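Local structure of signal recognition particle 54 kDa protein (Aeropyrum pernix, 7EPK) at residues Glu59-Pro62 with Asp68-Ile71; Thr134-Pro137 with Glu141-Lys144; Arg394-Ile399 with Asp408-Leu413. The protein is a multidomain protein subunit of the archaeal signal recognition particle, joining an N-terminal helical bundle, a P-loop nucleotide-binding domain and a C-terminal all-helical domain. One frame throughout, in Å; residues are numbered along the deposited sequence.

In the fold
The three contacts lie in series along the chain, one in each family region, and none touches another. Contact 1, in the N-terminal helical bundle, joins the loop after helix 41-57 to helix 66-81. Contact 2 falls in the P-loop domain, where the loop after strand 127-131 meets helix 139-150 beside the bound nucleotide. Contact 3 packs helices 393-402 and 409-423 of the C-terminal domain. Centres of contacts 1 and 2 are 55 Å apart, those of 1 and 3 are 42 Å apart, and those of 2 and 3 are 75 Å apart. The long helix 293-320 also touches the bundle near contact 1. Such spacing describes an elongated, modular protein, each contact lying within one of its three parts.

Contact 1. Residues Glu59-Pro62 with Asp68-Ile71; sequences EPPP and DWMI
Pro60 and Pro61 lie over one face of the Trp69 indole, a proline-aromatic CH-pi contact that ties the loop between helices 41-57 and 66-81 of the N-terminal helical bundle to the second of these helices. The CH-pi interactions divide the indole between them. CA of Pro60 sits 3.6 Å from the centroid of the five-membered ring of Trp69, only 11° off its normal, while CD of Pro61 is 3.7 Å from the centroid of the six-membered ring. Proline suits both places: its C-H bonds next to nitrogen are somewhat polarised, and its rigid ring presents them to the pi cloud at little cost in entropy. Trp69 supplies the broad surface, and with CG anti to the backbone N (chi1 -174°) the indole reaches across to the loop.

Apolar contacts add to this: CD of Pro60 approaches CD1 of Trp69, and CD of Pro61 approaches CE3. Further round the helix, Met70 and Ile71 pack on helices 4-13 and 19-36; Ile71 also touches helix 293-320, whose Glu307 meets Pro61. The main chain of Glu59 extends the cover: its carbonyl O stands 3.4 Å above the plane of the Trp69 ring, offset toward the rim.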
loop_
_atom_site.group_PDB
_atom_site.type_symbol
_atom_site.label_atom_id
_atom_site.label_comp_id
_atom_site.label_asym_id
_atom_site.label_seq_id
_atom_site.Cartn_x
_atom_site.Cartn_y
_atom_site.Cartn_z
ATOM N N GLU A 59 -2.969 -22.741 -4.923
ATOM C CA GLU A 59 -1.830 -23.637 -4.608
ATOM C C GLU A 59 -0.561 -22.886 -4.980
ATOM O O GLU A 59 -0.528 -22.082 -5.908
ATOM C CB GLU A 59 -1.962 -24.979 -5.347
ATOM C CG GLU A 59 -2.413 -24.861 -6.806
ATOM C CD GLU A 59 -3.891 -24.536 -7.033
ATOM O OE1 GLU A 59 -4.733 -25.461 -6.919
ATOM O OE2 GLU A 59 -4.207 -23.351 -7.324
ATOM N N PRO A 60 0.544 -23.103 -4.266
ATOM C CA PRO A 60 1.788 -22.407 -4.598
ATOM C C PRO A 60 2.168 -22.555 -6.071
ATOM O O PRO A 60 2.214 -23.666 -6.577
ATOM C CB PRO A 60 2.847 -23.087 -3.712
ATOM C CG PRO A 60 2.142 -24.243 -3.007
ATOM C CD PRO A 60 0.654 -24.022 -3.133
ATOM N N PRO A 61 2.508 -21.479 -6.810
ATOM C CA PRO A 61 2.979 -21.624 -8.191
ATOM C C PRO A 61 4.212 -22.523 -8.317
ATOM O O PRO A 61 4.989 -22.642 -7.357
ATOM C CB PRO A 61 3.355 -20.191 -8.588
ATOM C CG PRO A 61 3.621 -19.520 -7.262
ATOM C CD PRO A 61 2.551 -20.083 -6.354
ATOM N N PRO A 62 4.431 -23.161 -9.503
ATOM C CA PRO A 62 5.530 -24.110 -9.698
ATOM C C PRO A 62 6.819 -23.597 -9.047
ATOM O O PRO A 62 7.269 -22.535 -9.401
ATOM C CB PRO A 62 5.632 -24.215 -11.229
ATOM C CG PRO A 62 4.208 -24.015 -11.709
ATOM C CD PRO A 62 3.620 -23.013 -10.728
ATOM N N ASP A 68 6.046 -20.315 2.147
ATOM C CA ASP A 68 6.213 -18.987 1.496
ATOM C C ASP A 68 4.842 -18.571 0.937
ATOM O O ASP A 68 4.463 -17.402 1.114
ATOM C CB ASP A 68 7.376 -18.971 0.487
ATOM C CG ASP A 68 8.764 -19.078 1.120
ATOM O OD1 ASP A 68 8.869 -18.832 2.341
ATOM O OD2 ASP A 68 9.740 -19.425 0.393
ATOM N N TRP A 69 4.079 -19.502 0.374
ATOM C CA TRP A 69 2.790 -19.186 -0.290
ATOM C C TRP A 69 1.741 -18.836 0.757
ATOM O O TRP A 69 0.756 -18.173 0.422
ATOM C CB TRP A 69 2.307 -20.370 -1.127
ATOM C CG TRP A 69 1.090 -20.088 -1.946
ATOM C CD1 TRP A 69 -0.092 -20.770 -1.914
ATOM C CD2 TRP A 69 0.946 -19.059 -2.948
ATOM N NE1 TRP A 69 -0.963 -20.246 -2.839
ATOM C CE2 TRP A 69 -0.359 -19.189 -3.482
ATOM C CE3 TRP A 69 1.779 -18.039 -3.440
ATOM C CZ2 TRP A 69 -0.838 -18.340 -4.486
ATOM C CZ3 TRP A 69 1.305 -17.206 -4.430
ATOM C CH2 TRP A 69 0.013 -17.356 -4.945
ATOM N N MET A 70 1.886 -19.378 1.954
ATOM C CA MET A 70 0.837 -19.243 2.988
ATOM C C MET A 70 1.017 -17.871 3.634
ATOM O O MET A 70 -0.001 -17.221 3.864
ATOM C CB MET A 70 0.909 -20.346 4.054
ATOM C CG MET A 70 -0.228 -20.276 5.049
ATOM S SD MET A 70 -1.839 -20.440 4.268
ATOM C CE MET A 70 -2.839 -20.585 5.748
ATOM N N ILE A 71 2.256 -17.456 3.901
ATOM C CA ILE A 71 2.539 -16.117 4.477
ATOM C C ILE A 71 2.113 -15.048 3.459
ATOM O O ILE A 71 1.535 -14.036 3.878
ATOM C CB ILE A 71 4.008 -15.997 4.892
ATOM C CG1 ILE A 71 4.324 -16.952 6.037
ATOM C CG2 ILE A 71 4.342 -14.557 5.261
ATOM C CD1 ILE A 71 3.439 -16.733 7.244
#

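Contact 2. Residues Thr134-Pro137 with Glu141-Lys144; sequences THRP and EQLK
Arg136 reaches toward helix 139-150 and meets Gln142 with the flat of its guanidinium, so that the amide oxygen OE1 lies over one face of the group. The two side chains cross at about a right angle, and their guanidinium and amide planes are turned 39° against each other, neither coplanar nor stacked. From this position OE1 of Gln142 lies near CZ, NH1 and NH2 of Arg136 alike. The N-H bonds spread in the guanidinium plane and do not aim at an oxygen above it, so no hydrogen bond forms despite the closeness. The position is compatible with a weak electrostatic attraction between the partly negative oxygen and the delocalised positive charge, although the exact separation is uncertain at 2.70 Å resolution.

Both side chains are extended. Arg136 has CG opposite the backbone N (chi1 -171°) and stays extended as far as NE, while the straight side chain of Gln142 carries its amide away from the helix. The pair belongs to the P-loop nucleotide-binding fold, and the sequence from strand 127-131 into helix 139-150 resembles the second conserved motif of SRP-type G domains. Here glutamine suits its place by having two ends: OE1 faces the arginine, and NE2 donates a hydrogen bond to O1A of the bound GDP. Gln142 also touches Thr110 of the probable Walker A P-loop. Arginine combines long reach with a broad charged plane; its side chain touches Gln105 and comes within about 4 Å of the bound magnesium ion at the nearest atoms.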
loop_
_atom_site.group_PDB
_atom_site.type_symbol
_atom_site.label_atom_id
_atom_site.label_comp_id
_atom_site.label_asym_id
_atom_site.label_seq_id
_atom_site.Cartn_x
_atom_site.Cartn_y
_atom_site.Cartn_z
ATOM N N THR A 134 -13.310 26.408 22.929
ATOM C CA THR A 134 -13.825 27.544 23.738
ATOM C C THR A 134 -13.846 27.152 25.224
ATOM O O THR A 134 -13.744 28.071 26.050
ATOM C CB THR A 134 -15.175 27.957 23.130
ATOM O OG1 THR A 134 -14.930 29.163 22.403
ATOM C CG2 THR A 134 -16.309 28.130 24.120
ATOM N N HIS A 135 -13.910 25.843 25.522
ATOM C CA HIS A 135 -14.309 25.234 26.817
ATOM C C HIS A 135 -13.082 24.798 27.616
ATOM O O HIS A 135 -13.096 24.941 28.846
ATOM C CB HIS A 135 -15.218 24.019 26.591
ATOM C CG HIS A 135 -16.389 24.284 25.715
ATOM N ND1 HIS A 135 -17.288 25.297 25.973
ATOM C CD2 HIS A 135 -16.817 23.667 24.591
ATOM C CE1 HIS A 135 -18.222 25.300 25.038
ATOM N NE2 HIS A 135 -17.953 24.307 24.173
ATOM N N ARG A 136 -12.107 24.190 26.950
ATOM C CA ARG A 136 -10.807 23.821 27.563
ATOM C C ARG A 136 -10.014 25.110 27.717
ATOM O O ARG A 136 -9.893 25.875 26.768
ATOM C CB ARG A 136 -10.054 22.808 26.694
ATOM C CG ARG A 136 -8.821 22.213 27.350
ATOM C CD ARG A 136 -8.042 21.394 26.357
ATOM N NE ARG A 136 -6.742 20.942 26.840
ATOM C CZ ARG A 136 -5.656 21.708 26.993
ATOM N NH1 ARG A 136 -5.698 23.010 26.754
ATOM N NH2 ARG A 136 -4.520 21.162 27.389
ATOM N N PRO A 137 -9.464 25.410 28.906
ATOM C CA PRO A 137 -8.621 26.591 29.060
ATOM C C PRO A 137 -7.266 26.333 28.393
ATOM O O PRO A 137 -6.825 25.209 28.375
ATOM C CB PRO A 137 -8.528 26.741 30.581
ATOM C CG PRO A 137 -8.637 25.312 31.099
ATOM C CD PRO A 137 -9.577 24.611 30.138
ATOM N N GLU A 141 -3.722 28.942 23.322
ATOM C CA GLU A 141 -2.260 29.114 23.533
ATOM C C GLU A 141 -1.558 27.842 23.049
ATOM O O GLU A 141 -0.539 27.983 22.330
ATOM C CB GLU A 141 -1.948 29.446 24.998
ATOM C CG GLU A 141 -2.545 30.762 25.474
ATOM C CD GLU A 141 -3.978 30.659 25.979
ATOM O OE1 GLU A 141 -4.908 30.687 25.156
ATOM O OE2 GLU A 141 -4.160 30.544 27.200
ATOM N N GLN A 142 -2.110 26.675 23.417
ATOM C CA GLN A 142 -1.660 25.326 22.983
ATOM C C GLN A 142 -1.501 25.309 21.456
ATOM O O GLN A 142 -0.359 25.072 20.956
ATOM C CB GLN A 142 -2.667 24.269 23.454
ATOM C CG GLN A 142 -2.112 22.849 23.496
ATOM C CD GLN A 142 -3.132 21.846 23.982
ATOM O OE1 GLN A 142 -4.218 22.198 24.443
ATOM N NE2 GLN A 142 -2.780 20.575 23.893
ATOM N N LEU A 143 -2.594 25.557 20.735
ATOM C CA LEU A 143 -2.601 25.549 19.249
ATOM C C LEU A 143 -1.600 26.600 18.731
ATOM O O LEU A 143 -0.794 26.260 17.824
ATOM C CB LEU A 143 -4.038 25.781 18.759
ATOM C CG LEU A 143 -4.309 25.395 17.309
ATOM C CD1 LEU A 143 -3.914 23.944 17.035
ATOM C CD2 LEU A 143 -5.768 25.633 16.938
ATOM N N LYS A 144 -1.606 27.800 19.330
ATOM C CA LYS A 144 -0.659 28.914 19.036
ATOM C C LYS A 144 0.780 28.373 18.961
ATOM O O LYS A 144 1.425 28.568 17.910
ATOM C CB LYS A 144 -0.769 30.019 20.093
ATOM C CG LYS A 144 -1.050 31.411 19.537
ATOM C CD LYS A 144 0.080 32.008 18.729
ATOM C CE LYS A 144 -0.295 33.325 18.078
ATOM N NZ LYS A 144 0.773 33.797 17.162
#

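Contact 3. Residues Arg394-Ile399 with Asp408-Leu413; sequences RRMRRI and DDVREL
Near the start of helix 409-423, Val410 packs against Met396 and Ile399 of helix 393-402, and Arg411 against Met396. The axes of the short segments 394-399 and 409-413 are inclined at 108° and pass 10.0 Å apart at their closest. This pairing of nearly perpendicular helices fits the helix-turn-helix-like character of the signal-peptide-binding domain family. Asp408 opens the segment at the surface; its OD1 forms a long salt bridge, 3.9 Å, with NE of Arg411. Val410 carries the apolar contact. Compact and beta-branched, it brings both methyls to bear on CG of Met396, CG1 at 3.5 Å, and its CG2 also reaches CG2 of Ile399 at 4.1 Å. Arg411 follows on the exposed side, its aliphatic stem crossing the methionine at about a right angle: CG is 3.6 Å from SD of Met396, one atom beyond the CG that meets Val410. The same sulfur stands over one face of the guanidinium, offset toward its rim. Flexible methionine can thus serve both neighbours, while the charged end of the arginine stays at the surface. Beyond the contact, Glu412 touches Lys369 and Leu413 packs on Ile376 and Ile377, so helix 409-423 lies against helix 367-379, whose Ile376 also meets Ile399 of helix 393-402.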
loop_
_atom_site.group_PDB
_atom_site.type_symbol
_atom_site.label_atom_id
_atom_site.label_comp_id
_atom_site.label_asym_id
_atom_site.label_seq_id
_atom_site.Cartn_x
_atom_site.Cartn_y
_atom_site.Cartn_z
ATOM N N ARG A 394 10.496 -5.596 -47.932
ATOM C CA ARG A 394 9.460 -4.540 -47.748
ATOM C C ARG A 394 8.948 -4.568 -46.304
ATOM O O ARG A 394 8.869 -3.484 -45.683
ATOM C CB ARG A 394 8.285 -4.750 -48.710
ATOM C CG ARG A 394 7.131 -3.786 -48.480
ATOM C CD ARG A 394 5.937 -4.085 -49.357
ATOM N NE ARG A 394 4.869 -3.121 -49.120
ATOM C CZ ARG A 394 4.849 -1.870 -49.576
ATOM N NH1 ARG A 394 5.846 -1.396 -50.308
ATOM N NH2 ARG A 394 3.825 -1.084 -49.292
ATOM N N ARG A 395 8.581 -5.758 -45.810
ATOM C CA ARG A 395 8.096 -5.973 -44.420
ATOM C C ARG A 395 9.235 -5.628 -43.460
ATOM O O ARG A 395 9.023 -4.779 -42.576
ATOM C CB ARG A 395 7.599 -7.409 -44.246
ATOM C CG ARG A 395 6.328 -7.689 -45.033
ATOM C CD ARG A 395 5.928 -9.152 -45.041
ATOM N NE ARG A 395 4.637 -9.307 -45.701
ATOM C CZ ARG A 395 3.447 -9.232 -45.109
ATOM N NH1 ARG A 395 3.348 -9.041 -43.800
ATOM N NH2 ARG A 395 2.349 -9.359 -45.836
ATOM N N MET A 396 10.408 -6.221 -43.684
ATOM C CA MET A 396 11.624 -6.037 -42.849
ATOM C C MET A 396 11.823 -4.540 -42.620
ATOM O O MET A 396 12.051 -4.116 -41.457
ATOM C CB MET A 396 12.845 -6.630 -43.558
ATOM C CG MET A 396 13.882 -7.197 -42.620
ATOM S SD MET A 396 14.921 -8.469 -43.406
ATOM C CE MET A 396 13.795 -9.859 -43.436
ATOM N N ARG A 397 11.693 -3.777 -43.708
ATOM C CA ARG A 397 11.784 -2.296 -43.733
ATOM C C ARG A 397 10.665 -1.710 -42.858
ATOM O O ARG A 397 11.005 -0.996 -41.907
ATOM C CB ARG A 397 11.760 -1.803 -45.185
ATOM C CG ARG A 397 11.802 -0.289 -45.345
ATOM C CD ARG A 397 13.107 0.362 -44.911
ATOM N NE ARG A 397 12.971 1.810 -44.760
ATOM C CZ ARG A 397 13.962 2.654 -44.476
ATOM N NH1 ARG A 397 15.200 2.212 -44.309
ATOM N NH2 ARG A 397 13.706 3.947 -44.366
ATOM N N ARG A 398 9.391 -2.013 -43.137
ATOM C CA ARG A 398 8.235 -1.444 -42.375
ATOM C C ARG A 398 8.458 -1.691 -40.881
ATOM O O ARG A 398 8.168 -0.771 -40.089
ATOM C CB ARG A 398 6.877 -2.033 -42.786
ATOM C CG ARG A 398 5.679 -1.466 -42.019
ATOM C CD ARG A 398 4.344 -2.191 -42.229
ATOM N NE ARG A 398 4.421 -3.645 -42.052
ATOM C CZ ARG A 398 4.486 -4.281 -40.883
ATOM N NH1 ARG A 398 4.474 -3.606 -39.747
ATOM N NH2 ARG A 398 4.578 -5.597 -40.849
ATOM N N ILE A 399 8.967 -2.878 -40.533
ATOM C CA ILE A 399 9.162 -3.335 -39.125
ATOM C C ILE A 399 10.196 -2.412 -38.463
ATOM O O ILE A 399 9.898 -1.862 -37.381
ATOM C CB ILE A 399 9.527 -4.837 -39.095
ATOM C CG1 ILE A 399 8.343 -5.700 -39.543
ATOM C CG2 ILE A 399 10.036 -5.268 -37.729
ATOM C CD1 ILE A 399 8.694 -7.141 -39.807
ATOM N N ASP A 408 18.690 -4.540 -40.663
ATOM C CA ASP A 408 19.614 -5.659 -40.316
ATOM C C ASP A 408 19.279 -6.202 -38.920
ATOM O O ASP A 408 19.550 -7.382 -38.682
ATOM C CB ASP A 408 21.093 -5.237 -40.356
ATOM C CG ASP A 408 21.796 -5.319 -41.706
ATOM O OD1 ASP A 408 21.159 -5.751 -42.699
ATOM O OD2 ASP A 408 22.993 -4.961 -41.747
ATOM N N ASP A 409 18.760 -5.370 -38.010
ATOM C CA ASP A 409 18.370 -5.797 -36.636
ATOM C C ASP A 409 17.261 -6.847 -36.734
ATOM O O ASP A 409 17.395 -7.933 -36.116
ATOM C CB ASP A 409 17.931 -4.624 -35.759
ATOM C CG ASP A 409 18.961 -4.290 -34.701
ATOM O OD1 ASP A 409 19.350 -5.217 -33.950
ATOM O OD2 ASP A 409 19.381 -3.122 -34.651
ATOM N N VAL A 410 16.217 -6.529 -37.499
ATOM C CA VAL A 410 15.085 -7.454 -37.785
ATOM C C VAL A 410 15.621 -8.702 -38.514
ATOM O O VAL A 410 14.963 -9.750 -38.416
ATOM C CB VAL A 410 13.915 -6.740 -38.503
ATOM C CG1 VAL A 410 14.354 -5.666 -39.484
ATOM C CG2 VAL A 410 12.974 -7.724 -39.177
ATOM N N ARG A 411 16.802 -8.644 -39.145
ATOM C CA ARG A 411 17.507 -9.850 -39.685
ATOM C C ARG A 411 18.143 -10.665 -38.550
ATOM O O ARG A 411 18.113 -11.895 -38.653
ATOM C CB ARG A 411 18.625 -9.517 -40.685
ATOM C CG ARG A 411 18.162 -9.084 -42.066
ATOM C CD ARG A 411 19.348 -8.776 -42.962
ATOM N NE ARG A 411 18.849 -8.520 -44.304
ATOM C CZ ARG A 411 18.573 -9.458 -45.204
ATOM N NH1 ARG A 411 18.807 -10.735 -44.928
ATOM N NH2 ARG A 411 18.073 -9.112 -46.381
ATOM N N GLU A 412 18.743 -10.023 -37.542
ATOM C CA GLU A 412 19.446 -10.723 -36.424
ATOM C C GLU A 412 18.441 -11.627 -35.692
ATOM O O GLU A 412 18.745 -12.809 -35.519
ATOM C CB GLU A 412 20.088 -9.742 -35.432
ATOM C CG GLU A 412 21.244 -8.912 -35.980
ATOM C CD GLU A 412 21.653 -7.712 -35.125
ATOM O OE1 GLU A 412 21.034 -7.491 -34.061
ATOM O OE2 GLU A 412 22.588 -6.983 -35.524
ATOM N N LEU A 413 17.300 -11.069 -35.266
ATOM C CA LEU A 413 16.202 -11.809 -34.587
ATOM C C LEU A 413 15.810 -12.973 -35.492
ATOM O O LEU A 413 15.799 -14.134 -35.028
ATOM C CB LEU A 413 15.006 -10.870 -34.332
ATOM C CG LEU A 413 13.675 -11.510 -33.891
ATOM C CD1 LEU A 413 13.863 -12.522 -32.770
ATOM C CD2 LEU A 413 12.684 -10.448 -33.440
#